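Local coordinates for Sel1 repeat family protein (PDB 6LCH), which probably acts as an immunity protein that protects Pseudomonas aeruginosa against its own type VI secretion effector PldB, using an all-helical Sel1-repeat scaffold to bind it, at residues 163-166 with 167-170; 190-193 with 194-198; 201-204 with 205-209. One frame throughout, in Å; residues are numbered along the deposited sequence.

Contact 1. Residues 163-166 with 167-170; sequences QGYA and PASY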
# COMPACT_ATOMS: atom_id res chain seq x y z
N GLN A 163 9.35 1.35 5.54
CA GLN A 163 9.36 -0.04 5.11
C GLN A 163 9.11 -0.19 3.62
O GLN A 163 8.93 -1.31 3.14
CB GLN A 163 8.32 -0.84 5.91
CG GLN A 163 8.45 -0.65 7.42
CD GLN A 163 7.43 -1.46 8.21
OE1 GLN A 163 7.35 -2.68 8.08
NE2 GLN A 163 6.67 -0.77 9.06
N GLY A 164 9.11 0.91 2.87
CA GLY A 164 8.96 0.86 1.43
C GLY A 164 7.55 0.77 0.92
O GLY A 164 7.34 0.43 -0.25
N TYR A 165 6.56 1.07 1.76
CA TYR A 165 5.15 0.95 1.41
C TYR A 165 4.72 2.23 0.70
O TYR A 165 4.59 3.28 1.33
CB TYR A 165 4.33 0.68 2.66
CG TYR A 165 2.84 0.52 2.44
CD1 TYR A 165 1.95 1.43 2.97
CD2 TYR A 165 2.33 -0.56 1.73
CE1 TYR A 165 0.59 1.29 2.79
CE2 TYR A 165 0.97 -0.71 1.54
CZ TYR A 165 0.11 0.22 2.07
OH TYR A 165 -1.25 0.08 1.89
N ALA A 166 4.49 2.13 -0.61
CA ALA A 166 4.25 3.32 -1.42
C ALA A 166 3.02 4.13 -1.01
O ALA A 166 3.13 5.37 -0.96
CB ALA A 166 4.15 2.93 -2.90
N PRO A 167 1.86 3.54 -0.72
CA PRO A 167 0.69 4.38 -0.36
C PRO A 167 0.90 5.22 0.88
O PRO A 167 0.19 6.22 1.05
CB PRO A 167 -0.43 3.35 -0.16
CG PRO A 167 0.00 2.16 -0.93
CD PRO A 167 1.48 2.11 -0.78
N ALA A 168 1.84 4.86 1.75
CA ALA A 168 2.14 5.72 2.89
C ALA A 168 2.91 6.96 2.46
O ALA A 168 2.65 8.06 2.94
CB ALA A 168 2.93 4.94 3.94
N SER A 169 3.88 6.78 1.56
CA SER A 169 4.58 7.93 0.99
C SER A 169 3.64 8.80 0.17
O SER A 169 3.86 10.02 0.08
CB SER A 169 5.76 7.46 0.14
OG SER A 169 6.80 6.93 0.94
N TYR A 170 2.61 8.21 -0.43
CA TYR A 170 1.59 9.00 -1.11
C TYR A 170 0.83 9.87 -0.12
O TYR A 170 0.58 11.05 -0.38
CB TYR A 170 0.62 8.08 -1.86
CG TYR A 170 -0.49 8.81 -2.59
CD1 TYR A 170 -0.34 9.20 -3.92
CD2 TYR A 170 -1.69 9.12 -1.96
CE1 TYR A 170 -1.34 9.87 -4.59
CE2 TYR A 170 -2.70 9.80 -2.62
CZ TYR A 170 -2.52 10.17 -3.94
OH TYR A 170 -3.52 10.84 -4.60
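Tyr165 and Ala166 hand the chain over to Pro167 and Ala168 where the loop after helix 150-162 becomes helix 166-178. Tyr165 takes the N-cap position, and its backbone O receives the N-H of Ala168 at 3.2 Å, a bent bond at 139° whose donor stands well above the carbonyl plane. From the next carbonyl, Ala166 O takes the N-H of Tyr170 at 2.9 Å, a regular i to i+4 bond. The Tyr165 side chain leaves with CG anti to the backbone N (chi1 -179°), which carries the ring alongside the first turn. There Pro167 crosses one face with its CB, CG and CD: CD sits over the centre, 3.5 Å from the Tyr165 ring centroid and only 4° off the normal, a CH-pi contact, while Pro167 CG rests 3.6 Å from Tyr165 CZ. With Tyr165 as the N-cap residue and Pro167 in the first turn, this is one of the loop-to-helix entries of an all-helical chain of the Sel1 family, which belongs to the TPR clan. Farther round the same ring, Tyr165 CD1 meets Ala168 CB at 3.8 Å. Beyond the turn, Thr137 and Pro133 of helix 133-146 touch the tyrosine side chain.

Contact 2. Residues 190-193 with 194-198; sequences YQVS and VSQGG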
# COMPACT_ATOMS: atom_id res chain seq x y z
N TYR A 190 5.66 12.35 -3.15
CA TYR A 190 4.96 11.68 -4.24
C TYR A 190 5.94 10.89 -5.10
O TYR A 190 5.64 9.78 -5.55
CB TYR A 190 4.20 12.69 -5.09
CG TYR A 190 2.89 13.20 -4.51
CD1 TYR A 190 1.84 12.33 -4.24
CD2 TYR A 190 2.72 14.54 -4.25
CE1 TYR A 190 0.64 12.81 -3.72
CE2 TYR A 190 1.53 15.03 -3.73
CZ TYR A 190 0.50 14.16 -3.47
OH TYR A 190 -0.68 14.66 -2.95
N GLN A 191 7.12 11.46 -5.35
CA GLN A 191 8.12 10.77 -6.17
C GLN A 191 8.64 9.53 -5.47
O GLN A 191 8.75 8.46 -6.08
CB GLN A 191 9.27 11.72 -6.51
CG GLN A 191 10.11 11.22 -7.68
CD GLN A 191 11.44 11.94 -7.81
OE1 GLN A 191 11.96 12.49 -6.84
NE2 GLN A 191 12.00 11.93 -9.01
N VAL A 192 8.96 9.64 -4.17
CA VAL A 192 9.38 8.47 -3.40
C VAL A 192 8.32 7.38 -3.47
O VAL A 192 8.63 6.19 -3.60
CB VAL A 192 9.67 8.87 -1.94
CG1 VAL A 192 9.73 7.64 -1.05
CG2 VAL A 192 10.97 9.65 -1.86
N SER A 193 7.04 7.77 -3.42
CA SER A 193 5.95 6.82 -3.57
C SER A 193 6.04 6.08 -4.90
O SER A 193 5.84 4.87 -4.95
CB SER A 193 4.61 7.55 -3.44
OG SER A 193 3.52 6.65 -3.50
N VAL A 194 6.35 6.81 -5.98
CA VAL A 194 6.49 6.17 -7.29
C VAL A 194 7.60 5.14 -7.26
O VAL A 194 7.42 3.99 -7.70
CB VAL A 194 6.74 7.23 -8.37
CG1 VAL A 194 6.92 6.57 -9.73
CG2 VAL A 194 5.60 8.23 -8.41
N SER A 195 8.78 5.52 -6.75
CA SER A 195 9.91 4.60 -6.69
C SER A 195 9.63 3.36 -5.84
O SER A 195 10.39 2.39 -5.93
CB SER A 195 11.15 5.32 -6.14
OG SER A 195 10.97 5.73 -4.79
N GLN A 196 8.56 3.37 -5.05
CA GLN A 196 8.16 2.22 -4.24
C GLN A 196 7.00 1.44 -4.86
O GLN A 196 6.42 0.59 -4.19
CB GLN A 196 7.78 2.66 -2.83
CG GLN A 196 8.91 3.30 -2.05
CD GLN A 196 8.39 4.11 -0.88
OE1 GLN A 196 7.21 4.47 -0.85
NE2 GLN A 196 9.25 4.40 0.08
N GLY A 197 6.66 1.71 -6.12
CA GLY A 197 5.53 1.06 -6.74
C GLY A 197 4.23 1.82 -6.63
O GLY A 197 3.16 1.24 -6.85
N GLY A 198 4.28 3.11 -6.30
CA GLY A 198 3.08 3.90 -6.17
C GLY A 198 2.39 4.17 -7.49
O GLY A 198 2.88 4.95 -8.31
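Ser193 and Gly198 close the end of helix 183-195 in a Schellman motif: Gly198 N bonds to Ser193 O at 2.7 Å, Gly197 N bonds to Val194 O inside that loop, and Gly197, with its positive phi of 93°, is the C-prime residue. Ser193 O is gripped twice, since Gln196 N also donates to it at 3.1 Å, the two N-H groups arriving from opposite faces of the carbonyl plane. Val192 O is held by a side chain as well. With OG tucked between its own backbone N and carbonyl carbon (chi1 65°), Ser195 folds back over the preceding turn and gives its hydroxyl proton to Val192 O at 2.7 Å; the N-H of Gln196 adds a weak bond to the same oxygen. The Gln196 chain runs out extended across Val192, its NE2 lying 3.5 Å from the methyl Val192 CG1, while OE1 accepts from Ser169 OG. Ser193 OG, in turn, is hydrogen-bonded to Ala166 O, so two polar ends tie this helix terminus to the start of helix 166-178. On other sides, Val194 packs on Ala201 and Leu205 of helix 199-208, and Gln191 meets Leu249 and Ile250 of helix 249-252.

Contact 3. Residues 201-204 with 205-209; sequences AAFF and LSRVF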
# COMPACT_ATOMS: atom_id res chain seq x y z
N ALA A 201 0.56 7.75 -7.27
CA ALA A 201 1.51 8.85 -7.31
C ALA A 201 2.09 9.03 -8.71
O ALA A 201 2.38 10.16 -9.12
CB ALA A 201 2.64 8.62 -6.30
N ALA A 202 2.27 7.94 -9.45
CA ALA A 202 2.75 8.05 -10.83
C ALA A 202 1.73 8.77 -11.70
O ALA A 202 2.08 9.65 -12.50
CB ALA A 202 3.06 6.67 -11.40
N PHE A 203 0.45 8.42 -11.55
CA PHE A 203 -0.59 9.14 -12.27
C PHE A 203 -0.65 10.60 -11.82
O PHE A 203 -0.84 11.50 -12.65
CB PHE A 203 -1.95 8.47 -12.08
CG PHE A 203 -3.04 9.09 -12.90
CD1 PHE A 203 -3.19 8.75 -14.23
CD2 PHE A 203 -3.89 10.03 -12.35
CE1 PHE A 203 -4.19 9.32 -14.99
CE2 PHE A 203 -4.90 10.60 -13.11
CZ PHE A 203 -5.04 10.25 -14.43
N PHE A 204 -0.50 10.85 -10.52
CA PHE A 204 -0.59 12.23 -10.04
C PHE A 204 0.56 13.07 -10.58
O PHE A 204 0.37 14.23 -10.95
CB PHE A 204 -0.61 12.29 -8.52
CG PHE A 204 -0.67 13.69 -7.98
CD1 PHE A 204 -1.80 14.47 -8.16
CD2 PHE A 204 0.42 14.24 -7.33
CE1 PHE A 204 -1.86 15.76 -7.68
CE2 PHE A 204 0.37 15.53 -6.84
CZ PHE A 204 -0.77 16.29 -7.02
N LEU A 205 1.77 12.50 -10.62
CA LEU A 205 2.89 13.25 -11.17
C LEU A 205 2.75 13.44 -12.68
O LEU A 205 3.25 14.43 -13.23
CB LEU A 205 4.21 12.56 -10.82
CG LEU A 205 4.82 12.97 -9.48
CD1 LEU A 205 3.73 13.23 -8.44
CD2 LEU A 205 5.80 11.91 -8.98
N SER A 206 2.07 12.50 -13.35
CA SER A 206 1.79 12.67 -14.77
C SER A 206 0.95 13.92 -15.02
O SER A 206 1.22 14.70 -15.93
CB SER A 206 1.08 11.44 -15.31
OG SER A 206 0.27 11.77 -16.42
N ARG A 207 -0.10 14.12 -14.21
CA ARG A 207 -0.94 15.30 -14.36
C ARG A 207 -0.26 16.55 -13.84
O ARG A 207 -0.50 17.65 -14.37
CB ARG A 207 -2.27 15.08 -13.64
CG ARG A 207 -2.91 13.73 -13.93
CD ARG A 207 -4.40 13.86 -14.17
NE ARG A 207 -4.72 14.97 -15.07
CZ ARG A 207 -5.62 15.91 -14.81
NH1 ARG A 207 -6.29 15.90 -13.67
NH2 ARG A 207 -5.84 16.88 -15.69
N VAL A 208 0.58 16.42 -12.81
CA VAL A 208 1.36 17.56 -12.32
C VAL A 208 2.13 18.20 -13.46
O VAL A 208 2.11 19.43 -13.65
CB VAL A 208 2.30 17.11 -11.18
CG1 VAL A 208 3.45 18.09 -11.02
CG2 VAL A 208 1.53 16.95 -9.88
N PHE A 209 2.82 17.38 -14.26
CA PHE A 209 3.62 17.87 -15.37
C PHE A 209 2.87 17.80 -16.70
O PHE A 209 3.50 17.88 -17.76
CB PHE A 209 4.94 17.10 -15.43
CG PHE A 209 5.73 17.20 -14.15
CD1 PHE A 209 6.26 18.41 -13.75
CD2 PHE A 209 5.91 16.09 -13.34
CE1 PHE A 209 6.98 18.52 -12.58
CE2 PHE A 209 6.63 16.19 -12.16
CZ PHE A 209 7.17 17.41 -11.78
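Phe204 meets Leu205 and Val208 within the last turns of helix 199-208, and its ring can be followed outward from the backbone. CB lies 3.2 Å from Leu205 N, a consequence of simple chain connection. CG, anti to the backbone N (chi1 179°), still faces Leu205 N at 3.8 Å, and this torsion leans the ring toward the following turn. CD2 then touches the methyl Leu205 CD1 at 3.6 Å, obliquely to the ring, and CE2 comes to 3.6 Å from Val208 CG2. CZ still reaches that methyl, at 3.7 Å. Val208 CG2 thus covers one face, shifted toward the rim, in a CH-pi contact 3.8 Å from the ring centroid. The same methyl lies beside Phe204 O, which accepts the N-H of Val208 at 2.9 Å, so backbone and side chain join the same pair of residues. A second i to i+4 pair repeats the theme: Phe203 and Arg207 run side by side, the aliphatic CG of the arginine over the phenyl face and its CD 3.5 Å from Phe203 CE2, with ring and guanidinium planes 42° apart. Beyond the helix, Tyr190 of helix 183-195 meets the Phe204 ring with planes at about 45°. Phe204 and Val208 are thus an intrahelical i to i+4 pair on a helix that packs against helices 183-195 and 225-240, in keeping with a helical-repeat architecture.

Overall arrangement
The three contacts follow one another along the chain and mark the start or end of successive helices that pack against one another: contact 1 starts helix 166-178, contact 2 ends helix 183-195, and contact 3 completes helix 199-208. The centres of contacts 1 and 2 lie about 7 Å apart, those of contacts 2 and 3 about 11 Å, and those of contacts 1 and 3 about 16 Å. Contact 2 lies between the other two, though Tyr170 of contact 1 also reaches Ala201 of contact 3. Contacts 1 and 2 are joined by two side-chain hydrogen bonds as well as packing, contacts 2 and 3 mainly by packing. The three helices thus pack in sequence, as in a Sel1/TPR-like helical array.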